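Local coordinates for glucoamylase (Thermoanaerobacterium thermosaccharolyticum, PDB 1LF6), which hydrolyses alpha-1,4-linked glucose from the non-reducing ends of glucan chains, probably releasing it as beta-D-glucose, at residues 149-154 with 236-241; 75-80 with 118-123; 175-180 with 197-202; 234-237 with 243-246. One frame throughout, in Å; residues are numbered along the deposited sequence.

Contact 1: 149-154 with 236-241; sequences YKLYLA and IDLTKN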
loop_
_atom_site.group_PDB
_atom_site.type_symbol
_atom_site.label_atom_id
_atom_site.label_comp_id
_atom_site.label_asym_id
_atom_site.label_seq_id
_atom_site.Cartn_x
_atom_site.Cartn_y
_atom_site.Cartn_z
ATOM N N TYR A 149 24.350 29.613 -5.796
ATOM C CA TYR A 149 23.953 28.213 -5.795
ATOM C C TYR A 149 23.628 27.661 -7.178
ATOM O O TYR A 149 23.308 28.404 -8.108
ATOM C CB TYR A 149 22.738 28.026 -4.879
ATOM C CG TYR A 149 23.001 28.373 -3.432
ATOM C CD1 TYR A 149 23.755 27.526 -2.619
ATOM C CD2 TYR A 149 22.514 29.556 -2.877
ATOM C CE1 TYR A 149 24.017 27.848 -1.288
ATOM C CE2 TYR A 149 22.771 29.888 -1.546
ATOM C CZ TYR A 149 23.521 29.031 -0.759
ATOM O OH TYR A 149 23.774 29.344 0.557
ATOM N N LYS A 150 23.727 26.343 -7.301
ATOM C CA LYS A 150 23.413 25.651 -8.544
ATOM C C LYS A 150 22.375 24.595 -8.183
ATOM O O LYS A 150 22.493 23.930 -7.156
ATOM C CB LYS A 150 24.656 24.973 -9.132
ATOM C CG LYS A 150 25.653 25.905 -9.808
ATOM C CD LYS A 150 26.401 26.768 -8.805
ATOM C CE LYS A 150 27.484 27.587 -9.499
ATOM N NZ LYS A 150 28.137 28.558 -8.578
ATOM N N LEU A 151 21.357 24.445 -9.022
ATOM C CA LEU A 151 20.311 23.469 -8.757
ATOM C C LEU A 151 20.228 22.447 -9.880
ATOM O O LEU A 151 20.100 22.808 -11.051
ATOM C CB LEU A 151 18.963 24.174 -8.600
ATOM C CG LEU A 151 17.766 23.286 -8.268
ATOM C CD1 LEU A 151 17.924 22.694 -6.876
ATOM C CD2 LEU A 151 16.494 24.112 -8.353
ATOM N N TYR A 152 20.303 21.171 -9.518
ATOM C CA TYR A 152 20.235 20.105 -10.507
ATOM C C TYR A 152 19.119 19.117 -10.190
ATOM O O TYR A 152 18.828 18.837 -9.027
ATOM C CB TYR A 152 21.575 19.364 -10.587
ATOM C CG TYR A 152 22.775 20.276 -10.746
ATOM C CD1 TYR A 152 23.381 20.861 -9.636
ATOM C CD2 TYR A 152 23.292 20.569 -12.010
ATOM C CE1 TYR A 152 24.472 21.715 -9.777
ATOM C CE2 TYR A 152 24.382 21.423 -12.163
ATOM C CZ TYR A 152 24.966 21.994 -11.041
ATOM O OH TYR A 152 26.037 22.850 -11.183
ATOM N N LEU A 153 18.499 18.598 -11.244
ATOM C CA LEU A 153 17.412 17.639 -11.121
ATOM C C LEU A 153 17.908 16.280 -11.601
ATOM O O LEU A 153 18.456 16.168 -12.700
ATOM C CB LEU A 153 16.221 18.087 -11.974
ATOM C CG LEU A 153 14.946 17.237 -11.915
ATOM C CD1 LEU A 153 14.385 17.272 -10.504
ATOM C CD2 LEU A 153 13.919 17.767 -12.907
ATOM N N ALA A 154 17.719 15.251 -10.778
ATOM C CA ALA A 154 18.149 13.898 -11.128
ATOM C C ALA A 154 16.945 12.973 -11.231
ATOM O O ALA A 154 16.291 12.670 -10.234
ATOM C CB ALA A 154 19.128 13.371 -10.087
ATOM N N ILE A 236 18.996 23.455 -13.538
ATOM C CA ILE A 236 17.922 24.427 -13.638
ATOM C C ILE A 236 18.547 25.819 -13.669
ATOM O O ILE A 236 19.340 26.166 -12.793
ATOM C CB ILE A 236 16.970 24.322 -12.424
ATOM C CG1 ILE A 236 16.451 22.885 -12.290
ATOM C CG2 ILE A 236 15.813 25.298 -12.580
ATOM C CD1 ILE A 236 15.660 22.393 -13.485
ATOM N N ASP A 237 18.202 26.603 -14.683
ATOM C CA ASP A 237 18.739 27.956 -14.812
ATOM C C ASP A 237 18.043 28.852 -13.787
ATOM O O ASP A 237 16.981 29.412 -14.065
ATOM C CB ASP A 237 18.484 28.497 -16.222
ATOM C CG ASP A 237 19.279 29.761 -16.517
ATOM O OD1 ASP A 237 19.446 30.593 -15.599
ATOM O OD2 ASP A 237 19.727 29.927 -17.670
ATOM N N LEU A 238 18.641 28.978 -12.608
ATOM C CA LEU A 238 18.071 29.796 -11.546
ATOM C C LEU A 238 17.976 31.270 -11.921
ATOM O O LEU A 238 16.987 31.933 -11.606
ATOM C CB LEU A 238 18.891 29.650 -10.262
ATOM C CG LEU A 238 18.806 28.302 -9.540
ATOM C CD1 LEU A 238 19.735 28.308 -8.332
ATOM C CD2 LEU A 238 17.368 28.039 -9.110
ATOM N N THR A 239 19.000 31.783 -12.596
ATOM C CA THR A 239 19.002 33.183 -12.992
ATOM C C THR A 239 17.821 33.492 -13.907
ATOM O O THR A 239 17.455 34.652 -14.083
ATOM C CB THR A 239 20.313 33.566 -13.710
ATOM O OG1 THR A 239 20.358 32.951 -15.002
ATOM C CG2 THR A 239 21.513 33.110 -12.889
ATOM N N LYS A 240 17.221 32.457 -14.485
ATOM C CA LYS A 240 16.074 32.653 -15.364
ATOM C C LYS A 240 14.767 32.688 -14.569
ATOM O O LYS A 240 13.822 33.395 -14.936
ATOM C CB LYS A 240 16.021 31.557 -16.428
ATOM C CG LYS A 240 14.874 31.741 -17.405
ATOM C CD LYS A 240 15.250 31.309 -18.814
ATOM C CE LYS A 240 15.540 29.824 -18.896
ATOM N NZ LYS A 240 15.906 29.430 -20.285
ATOM N N ASN A 241 14.722 31.915 -13.486
ATOM C CA ASN A 241 13.555 31.864 -12.604
ATOM C C ASN A 241 13.807 30.869 -11.475
ATOM O O ASN A 241 14.164 29.716 -11.722
ATOM C CB ASN A 241 12.292 31.451 -13.369
ATOM C CG ASN A 241 11.020 31.972 -12.713
ATOM O OD1 ASN A 241 10.906 31.999 -11.486
ATOM N ND2 ASN A 241 10.058 32.386 -13.530
HETATM O O HOH W 1 21.346 25.691 -11.503
#

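Contact 2: 75-80 with 118-123; sequences IKFIVT and YRITKD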
loop_
_atom_site.group_PDB
_atom_site.type_symbol
_atom_site.label_atom_id
_atom_site.label_comp_id
_atom_site.label_asym_id
_atom_site.label_seq_id
_atom_site.Cartn_x
_atom_site.Cartn_y
_atom_site.Cartn_z
ATOM N N ILE A 75 12.878 11.151 -8.345
ATOM C CA ILE A 75 13.027 12.420 -9.050
ATOM C C ILE A 75 13.355 13.376 -7.911
ATOM O O ILE A 75 12.470 13.770 -7.148
ATOM C CB ILE A 75 11.725 12.885 -9.730
ATOM C CG1 ILE A 75 11.251 11.844 -10.744
ATOM C CG2 ILE A 75 11.972 14.207 -10.451
ATOM C CD1 ILE A 75 9.920 12.186 -11.403
ATOM N N LYS A 76 14.632 13.725 -7.779
ATOM C CA LYS A 76 15.061 14.601 -6.699
ATOM C C LYS A 76 15.953 15.751 -7.149
ATOM O O LYS A 76 16.471 15.762 -8.271
ATOM C CB LYS A 76 15.805 13.782 -5.642
ATOM C CG LYS A 76 17.116 13.195 -6.153
ATOM C CD LYS A 76 17.772 12.294 -5.122
ATOM C CE LYS A 76 19.037 11.658 -5.686
ATOM N NZ LYS A 76 19.698 10.769 -4.695
ATOM N N PHE A 77 16.129 16.715 -6.253
ATOM C CA PHE A 77 16.968 17.874 -6.525
ATOM C C PHE A 77 18.300 17.762 -5.802
ATOM O O PHE A 77 18.371 17.239 -4.687
ATOM C CB PHE A 77 16.273 19.163 -6.074
ATOM C CG PHE A 77 15.247 19.668 -7.041
ATOM C CD1 PHE A 77 15.627 20.111 -8.304
ATOM C CD2 PHE A 77 13.901 19.696 -6.696
ATOM C CE1 PHE A 77 14.681 20.573 -9.210
ATOM C CE2 PHE A 77 12.950 20.156 -7.594
ATOM C CZ PHE A 77 13.339 20.597 -8.855
ATOM N N ILE A 78 19.349 18.251 -6.455
ATOM C CA ILE A 78 20.685 18.261 -5.877
ATOM C C ILE A 78 21.172 19.700 -5.985
ATOM O O ILE A 78 21.091 20.309 -7.054
ATOM C CB ILE A 78 21.666 17.349 -6.651
ATOM C CG1 ILE A 78 21.093 15.935 -6.759
ATOM C CG2 ILE A 78 23.011 17.315 -5.932
ATOM C CD1 ILE A 78 20.811 15.280 -5.416
ATOM N N VAL A 79 21.663 20.246 -4.879
ATOM C CA VAL A 79 22.143 21.623 -4.875
ATOM C C VAL A 79 23.600 21.714 -4.449
ATOM O O VAL A 79 24.073 20.921 -3.638
ATOM C CB VAL A 79 21.288 22.513 -3.937
ATOM C CG1 VAL A 79 21.155 21.855 -2.586
ATOM C CG2 VAL A 79 21.928 23.884 -3.783
ATOM N N THR A 80 24.306 22.685 -5.016
ATOM C CA THR A 80 25.707 22.898 -4.699
ATOM C C THR A 80 26.050 24.375 -4.854
ATOM O O THR A 80 25.262 25.151 -5.395
ATOM C CB THR A 80 26.621 22.078 -5.633
ATOM O OG1 THR A 80 27.979 22.199 -5.195
ATOM C CG2 THR A 80 26.514 22.583 -7.065
ATOM N N TYR A 118 19.666 26.520 2.073
ATOM C CA TYR A 118 18.617 26.615 1.068
ATOM C C TYR A 118 17.292 26.018 1.533
ATOM O O TYR A 118 17.196 25.431 2.613
ATOM C CB TYR A 118 19.048 25.910 -0.221
ATOM C CG TYR A 118 19.225 24.419 -0.056
ATOM C CD1 TYR A 118 20.447 23.878 0.345
ATOM C CD2 TYR A 118 18.153 23.547 -0.255
ATOM C CE1 TYR A 118 20.597 22.504 0.545
ATOM C CE2 TYR A 118 18.291 22.174 -0.055
ATOM C CZ TYR A 118 19.514 21.660 0.347
ATOM O OH TYR A 118 19.647 20.309 0.563
ATOM N N ARG A 119 16.277 26.172 0.691
ATOM C CA ARG A 119 14.945 25.650 0.961
ATOM C C ARG A 119 14.261 25.412 -0.373
ATOM O O ARG A 119 14.270 26.278 -1.248
ATOM C CB ARG A 119 14.127 26.652 1.779
ATOM C CG ARG A 119 12.716 26.179 2.107
ATOM C CD ARG A 119 11.839 27.346 2.507
ATOM N NE ARG A 119 12.305 27.979 3.734
ATOM C CZ ARG A 119 12.049 29.239 4.067
ATOM N NH1 ARG A 119 12.511 29.730 5.207
ATOM N NH2 ARG A 119 11.339 30.010 3.252
ATOM N N ILE A 120 13.682 24.230 -0.538
ATOM C CA ILE A 120 12.985 23.904 -1.774
ATOM C C ILE A 120 11.535 23.569 -1.448
ATOM O O ILE A 120 11.260 22.745 -0.575
ATOM C CB ILE A 120 13.638 22.696 -2.490
ATOM C CG1 ILE A 120 15.095 23.016 -2.835
ATOM C CG2 ILE A 120 12.864 22.361 -3.757
ATOM C CD1 ILE A 120 15.824 21.895 -3.563
ATOM N N THR A 121 10.609 24.220 -2.142
ATOM C CA THR A 121 9.190 23.980 -1.914
ATOM C C THR A 121 8.580 23.359 -3.165
ATOM O O THR A 121 8.822 23.826 -4.278
ATOM C CB THR A 121 8.459 25.293 -1.575
ATOM O OG1 THR A 121 9.053 25.871 -0.408
ATOM C CG2 THR A 121 6.977 25.035 -1.314
ATOM N N LYS A 122 7.793 22.301 -2.981
ATOM C CA LYS A 122 7.186 21.617 -4.116
ATOM C C LYS A 122 5.667 21.479 -4.040
ATOM O O LYS A 122 5.081 21.435 -2.963
ATOM C CB LYS A 122 7.796 20.218 -4.267
ATOM C CG LYS A 122 9.319 20.177 -4.273
ATOM C CD LYS A 122 9.822 18.735 -4.230
ATOM C CE LYS A 122 11.339 18.665 -4.293
ATOM N NZ LYS A 122 11.837 17.257 -4.214
ATOM N N ASP A 123 5.051 21.406 -5.212
ATOM C CA ASP A 123 3.612 21.231 -5.358
ATOM C C ASP A 123 3.524 20.064 -6.320
ATOM O O ASP A 123 3.948 20.180 -7.473
ATOM C CB ASP A 123 2.977 22.477 -5.982
ATOM C CG ASP A 123 2.731 23.575 -4.972
ATOM O OD1 ASP A 123 3.481 23.632 -3.977
ATOM O OD2 ASP A 123 1.793 24.390 -5.172
HETATM O O HOH W 2 10.588 15.584 -6.266
#

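Contact 3: 175-180 with 197-202; sequences NNEMLM and KGYSIG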
loop_
_atom_site.group_PDB
_atom_site.type_symbol
_atom_site.label_atom_id
_atom_site.label_comp_id
_atom_site.label_asym_id
_atom_site.label_seq_id
_atom_site.Cartn_x
_atom_site.Cartn_y
_atom_site.Cartn_z
ATOM N N ASN A 175 10.532 22.870 -30.161
ATOM C CA ASN A 175 11.520 23.700 -29.482
ATOM C C ASN A 175 11.563 23.477 -27.977
ATOM O O ASN A 175 11.965 24.361 -27.220
ATOM C CB ASN A 175 11.250 25.177 -29.776
ATOM C CG ASN A 175 11.275 25.486 -31.257
ATOM O OD1 ASN A 175 12.258 25.201 -31.946
ATOM N ND2 ASN A 175 10.192 26.071 -31.758
ATOM N N ASN A 176 11.146 22.293 -27.544
ATOM C CA ASN A 176 11.154 21.955 -26.127
ATOM C C ASN A 176 12.093 20.773 -25.900
ATOM O O ASN A 176 11.869 19.682 -26.428
ATOM C CB ASN A 176 9.737 21.600 -25.664
ATOM C CG ASN A 176 9.157 22.631 -24.714
ATOM O OD1 ASN A 176 9.558 22.718 -23.550
ATOM N ND2 ASN A 176 8.211 23.427 -25.208
ATOM N N GLU A 177 13.151 20.997 -25.129
ATOM C CA GLU A 177 14.110 19.940 -24.842
ATOM C C GLU A 177 13.574 19.001 -23.774
ATOM O O GLU A 177 13.380 19.399 -22.628
ATOM C CB GLU A 177 15.443 20.527 -24.381
ATOM C CG GLU A 177 16.304 21.073 -25.505
ATOM C CD GLU A 177 17.676 21.502 -25.025
ATOM O OE1 GLU A 177 18.560 21.695 -25.883
ATOM O OE2 GLU A 177 17.872 21.648 -23.797
ATOM N N MET A 178 13.341 17.752 -24.160
ATOM C CA MET A 178 12.819 16.755 -23.237
ATOM C C MET A 178 13.752 15.555 -23.107
ATOM O O MET A 178 14.257 15.037 -24.106
ATOM C CB MET A 178 11.445 16.268 -23.714
ATOM C CG MET A 178 10.369 17.338 -23.784
ATOM S SD MET A 178 8.818 16.688 -24.451
ATOM C CE MET A 178 7.821 18.193 -24.518
ATOM N N LEU A 179 13.988 15.126 -21.871
ATOM C CA LEU A 179 14.827 13.960 -21.612
ATOM C C LEU A 179 13.897 12.760 -21.736
ATOM O O LEU A 179 12.894 12.667 -21.025
ATOM C CB LEU A 179 15.429 14.023 -20.205
ATOM C CG LEU A 179 16.664 14.912 -20.017
ATOM C CD1 LEU A 179 16.386 16.312 -20.526
ATOM C CD2 LEU A 179 17.056 14.943 -18.544
ATOM N N MET A 180 14.222 11.852 -22.647
ATOM C CA MET A 180 13.394 10.678 -22.881
ATOM C C MET A 180 13.979 9.399 -22.294
ATOM O O MET A 180 15.194 9.271 -22.134
ATOM C CB MET A 180 13.192 10.477 -24.385
ATOM C CG MET A 180 12.806 11.737 -25.143
ATOM S SD MET A 180 11.228 12.416 -24.610
ATOM C CE MET A 180 10.122 11.158 -25.254
ATOM N N LYS A 197 19.164 24.306 -18.370
ATOM C CA LYS A 197 20.380 25.081 -18.549
ATOM C C LYS A 197 21.443 24.118 -19.065
ATOM O O LYS A 197 22.526 24.525 -19.483
ATOM C CB LYS A 197 20.828 25.680 -17.215
ATOM C CG LYS A 197 22.073 26.544 -17.315
ATOM C CD LYS A 197 22.411 27.202 -15.985
ATOM C CE LYS A 197 23.605 28.136 -16.127
ATOM N NZ LYS A 197 23.906 28.850 -14.855
ATOM N N GLY A 198 21.110 22.832 -19.029
ATOM C CA GLY A 198 22.021 21.795 -19.483
ATOM C C GLY A 198 21.485 20.430 -19.089
ATOM O O GLY A 198 20.727 20.317 -18.124
ATOM N N TYR A 199 21.870 19.394 -19.829
ATOM C CA TYR A 199 21.408 18.041 -19.542
ATOM C C TYR A 199 22.511 17.002 -19.711
ATOM O O TYR A 199 23.553 17.277 -20.308
ATOM C CB TYR A 199 20.230 17.691 -20.455
ATOM C CG TYR A 199 20.531 17.857 -21.932
ATOM C CD1 TYR A 199 21.390 16.978 -22.595
ATOM C CD2 TYR A 199 19.978 18.909 -22.659
ATOM C CE1 TYR A 199 21.691 17.145 -23.946
ATOM C CE2 TYR A 199 20.271 19.087 -24.008
ATOM C CZ TYR A 199 21.128 18.204 -24.647
ATOM O OH TYR A 199 21.423 18.385 -25.984
ATOM N N SER A 200 22.268 15.806 -19.181
ATOM C CA SER A 200 23.227 14.710 -19.276
ATOM C C SER A 200 22.614 13.397 -18.802
ATOM O O SER A 200 22.023 13.322 -17.722
ATOM C CB SER A 200 24.477 15.014 -18.447
ATOM O OG SER A 200 25.441 13.986 -18.591
ATOM N N ILE A 201 22.758 12.364 -19.620
ATOM C CA ILE A 201 22.242 11.044 -19.294
ATOM C C ILE A 201 23.444 10.138 -19.050
ATOM O O ILE A 201 24.120 9.719 -19.993
ATOM C CB ILE A 201 21.396 10.490 -20.453
ATOM C CG1 ILE A 201 20.291 11.493 -20.797
ATOM C CG2 ILE A 201 20.796 9.142 -20.068
ATOM C CD1 ILE A 201 19.513 11.157 -22.043
ATOM N N GLY A 202 23.719 9.853 -17.780
ATOM C CA GLY A 202 24.858 9.018 -17.444
ATOM C C GLY A 202 24.511 7.717 -16.744
ATOM O O GLY A 202 23.351 7.450 -16.439
#

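Contact 4: 234-237 with 243-246; sequences AEID and EFEI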
loop_
_atom_site.group_PDB
_atom_site.type_symbol
_atom_site.label_atom_id
_atom_site.label_comp_id
_atom_site.label_asym_id
_atom_site.label_seq_id
_atom_site.Cartn_x
_atom_site.Cartn_y
_atom_site.Cartn_z
ATOM N N ALA A 234 19.799 17.160 -15.061
ATOM C CA ALA A 234 19.664 18.441 -15.734
ATOM C C ALA A 234 19.842 19.569 -14.734
ATOM O O ALA A 234 19.501 19.432 -13.558
ATOM C CB ALA A 234 18.296 18.545 -16.403
ATOM N N GLU A 235 20.395 20.679 -15.203
ATOM C CA GLU A 235 20.595 21.838 -14.354
ATOM C C GLU A 235 19.465 22.827 -14.608
ATOM O O GLU A 235 19.013 23.001 -15.742
ATOM C CB GLU A 235 21.951 22.491 -14.641
ATOM C CG GLU A 235 22.162 23.836 -13.949
ATOM C CD GLU A 235 23.613 24.287 -13.985
ATOM O OE1 GLU A 235 24.269 24.095 -15.030
ATOM O OE2 GLU A 235 24.092 24.838 -12.969
ATOM N N ILE A 236 18.996 23.455 -13.538
ATOM C CA ILE A 236 17.922 24.427 -13.638
ATOM C C ILE A 236 18.547 25.819 -13.669
ATOM O O ILE A 236 19.340 26.166 -12.793
ATOM C CB ILE A 236 16.970 24.322 -12.424
ATOM C CG1 ILE A 236 16.451 22.885 -12.290
ATOM C CG2 ILE A 236 15.813 25.298 -12.580
ATOM C CD1 ILE A 236 15.660 22.393 -13.485
ATOM N N ASP A 237 18.202 26.603 -14.683
ATOM C CA ASP A 237 18.739 27.956 -14.812
ATOM C C ASP A 237 18.043 28.852 -13.787
ATOM O O ASP A 237 16.981 29.412 -14.065
ATOM C CB ASP A 237 18.484 28.497 -16.222
ATOM C CG ASP A 237 19.279 29.761 -16.517
ATOM O OD1 ASP A 237 19.446 30.593 -15.599
ATOM O OD2 ASP A 237 19.727 29.927 -17.670
ATOM N N GLU A 243 11.558 29.793 -9.598
ATOM C CA GLU A 243 10.344 28.986 -9.511
ATOM C C GLU A 243 10.011 28.461 -10.904
ATOM O O GLU A 243 9.953 29.229 -11.866
ATOM C CB GLU A 243 9.188 29.827 -8.971
ATOM C CG GLU A 243 7.911 29.038 -8.713
ATOM C CD GLU A 243 6.934 29.788 -7.825
ATOM O OE1 GLU A 243 5.843 29.249 -7.556
ATOM O OE2 GLU A 243 7.257 30.916 -7.394
ATOM N N PHE A 244 9.780 27.156 -11.006
ATOM C CA PHE A 244 9.512 26.530 -12.296
ATOM C C PHE A 244 8.605 25.305 -12.194
ATOM O O PHE A 244 8.272 24.854 -11.102
ATOM C CB PHE A 244 10.838 26.113 -12.922
ATOM C CG PHE A 244 11.731 25.364 -11.973
ATOM C CD1 PHE A 244 12.447 26.044 -10.994
ATOM C CD2 PHE A 244 11.808 23.974 -12.018
ATOM C CE1 PHE A 244 13.228 25.353 -10.069
ATOM C CE2 PHE A 244 12.588 23.273 -11.095
ATOM C CZ PHE A 244 13.297 23.963 -10.119
ATOM N N GLU A 245 8.227 24.764 -13.348
ATOM C CA GLU A 245 7.355 23.600 -13.403
ATOM C C GLU A 245 8.015 22.425 -14.123
ATOM O O GLU A 245 8.440 22.552 -15.274
ATOM C CB GLU A 245 6.055 23.955 -14.125
ATOM C CG GLU A 245 5.330 25.156 -13.550
ATOM C CD GLU A 245 4.076 25.516 -14.330
ATOM O OE1 GLU A 245 3.415 26.510 -13.961
ATOM O OE2 GLU A 245 3.751 24.808 -15.308
ATOM N N ILE A 246 8.099 21.285 -13.442
ATOM C CA ILE A 246 8.683 20.086 -14.034
ATOM C C ILE A 246 7.542 19.138 -14.391
ATOM O O ILE A 246 6.664 18.870 -13.566
ATOM C CB ILE A 246 9.660 19.387 -13.050
ATOM C CG1 ILE A 246 10.857 20.301 -12.774
ATOM C CG2 ILE A 246 10.143 18.059 -13.635
ATOM C CD1 ILE A 246 11.650 20.679 -14.021
#

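Contact 1: 149-154 with 236-241
I236 N gives its hydrogen to L151 O at 2.8 Å, in a nearly straight bond (177° at the hydrogen) whose donor lies close to the line of the carbonyl. The side chains of the two residues lie alongside each other and point the same way. L151 carries its CG anti to the backbone N (chi1 -178°), and its CD2 packs against I236 CB at 4.1 Å. The return bond of this pair, L151 N to I236 O, is not made directly: a water accepts from L151 N at 2.8 Å and sits implausibly close to I236 O, so its second link is doubtful. D237 OD1 accepts the T239 hydroxyl through the syn lone pair, T239 OG1 to D237 OD1 being 2.6 Å. L238 then points back at strand 150-157. Its CD2 meets L151 CD2 at 4.1 Å, the two side chains crossing at about a right angle, while L238 CD1 rests 3.6 Å from Y149 O. Beyond it, K240 N bonds to D237 O at 3.1 Å, and N241 OD1 takes the amide of E243, where the next strand begins. The chemistry thus changes along the contact: a backbone bond joins the two segments at I236, a water stands in for its return bond, and past D237 one L238 methyl packs on L151 CD2 while the other rests against the carbonyl oxygen of Y149.

Contact 2: 75-80 with 118-123
F77 reaches across from strand 70-80 to I120 and K122 of strand 118-126. Its CB touches I120 CD1 at 3.7 Å, and the same methyl lies close to F77 CG where the ring begins. Farther out, F77 CD2 has K122 CE at 3.7 Å, lying in the ring plane at the edge, with I120 CG2 coming in obliquely. CE2 also borders K122 CE, and CZ runs on to F244. K122 is extended beyond CG and slides past the phenyl ring in the opposite direction, which carries its ammonium to the far sheet: a water accepts from K122 NZ at 2.9 Å and donates to I75 O at 2.8 Å. The charge itself is paired with E89, and G57 O takes a further bond from NZ, so this buried amine is well supplied with acceptors. Nearer the other end, V79 CG1 stands over one face of the Y118 ring in a CH-pi contact, 3.5 Å from the centroid and 22° off the normal. It is offset toward the rim and tight, V79 CG1 to Y118 CE1 being 3.2 Å. Y118 holds CG between its backbone N and carbonyl carbon (chi1 65°), which lays the ring beneath that methyl. With an alanine in place of Y118, V79 CG1 would probably face a gap where the ring had been. The strands face each other in a beta sandwich: 70-80 runs between 58-63 and 150-157 in one sheet, 118-126 between 107-113 and 132-141 in the other, and the short helix 89-92 supplies E89.

Contact 3: 175-180 with 197-202
Y199 gives up more surface to this contact than any other residue, and it meets E177 and L179 with different parts of its side chain. The carboxylate of E177 comes up to the edge of the ring, E177 OE2 lying 3.5 Å from Y199 CE2 and E177 OE1 3.6 Å from the same carbon. The carboxylate plane is turned 71° from the ring plane, and the two side chains cross at about a right angle. The E177 chain is extended beyond CG (chi2 -174°), which spans the distance from its strand to the ring. With the oxygens near the ring plane, the negative charge faces the aromatic hydrogens, an arrangement likely to be mildly favourable. A serine in place of E177 would probably leave this edge of Y199 without its partner and the ring freer to shift. The two strands belong to opposite sheets of the N-terminal beta sandwich: 176-183 lies in the larger sheet, whereas 198-203 is an outermost strand of the seven-stranded one, and the contact is made by side chains. L179 works at the base of the tyrosine. Its CB does not point straight at the tyrosine's strand, but the branch bends nearer, bringing L179 CD1 to 4.1 Å from Y199 CB. A chi1 of 55° places the Y199 ring on the side of E177 rather than L179. W196 lies against L179 and gives its indole NE1 hydrogen to E177 O. F17 and V170 also touch the tyrosine, and Y199 O is hydrogen-bonded to H222 ND1.

Contact 4: 234-237 with 243-246
I236 and F244 point at each other across a beta arch: strand 230-236 lies in one sheet of the sandwich, strand 243-251 in the other, and the short loop between them carries the chain across. The main interaction is CH-pi. I236 CG2 sits over one face of the F244 ring, 3.7 Å from its centroid and only 15° off the normal, displaced toward the rim so that F244 CE1 is its nearest atom at 3.6 Å. The F244 ring, with chi1 48°, is presented broadside to the isoleucine. Apolar contacts spread the packing along the ring: I236 CG1 lies 4.0 Å from F244 CZ, and I236 CD1 lies equally far from F244 CE2. The same CD1 methyl reaches I246 more loosely, 4.4 Å from I246 CD1. Backbone polar groups are served by neighbours instead: F244 bonds to A137 of strand 132-141, and E245 N is held by N193 OD1. Within the second strand, I246 adds support to the phenylalanine from another direction, its CG1 lying in the ring plane at the edge, 3.8 Å from F244 CE2.

All four contacts lie in the N-terminal beta sandwich, away from the probable catalytic acids E435 and E438 of the glycosyl hydrolase family 15 region. Contacts 1 and 4 share I236 and D237, with centres about 6 Å apart. Contact 2 is centred about 10 Å from each of them: F77 CZ packs 3.6 Å from F244 CE2, and L151 CD2 lies 3.7 Å from F244 CZ, making one continuous apolar interior. Strand pairing joins contacts 1 and 2 as well, Y152 O being 2.7 Å from I78 N. Contact 3 adjoins contact 4 where G198 O lies 3.0 Å from E235 N, but its nearest atoms stay about 10 Å from contact 2.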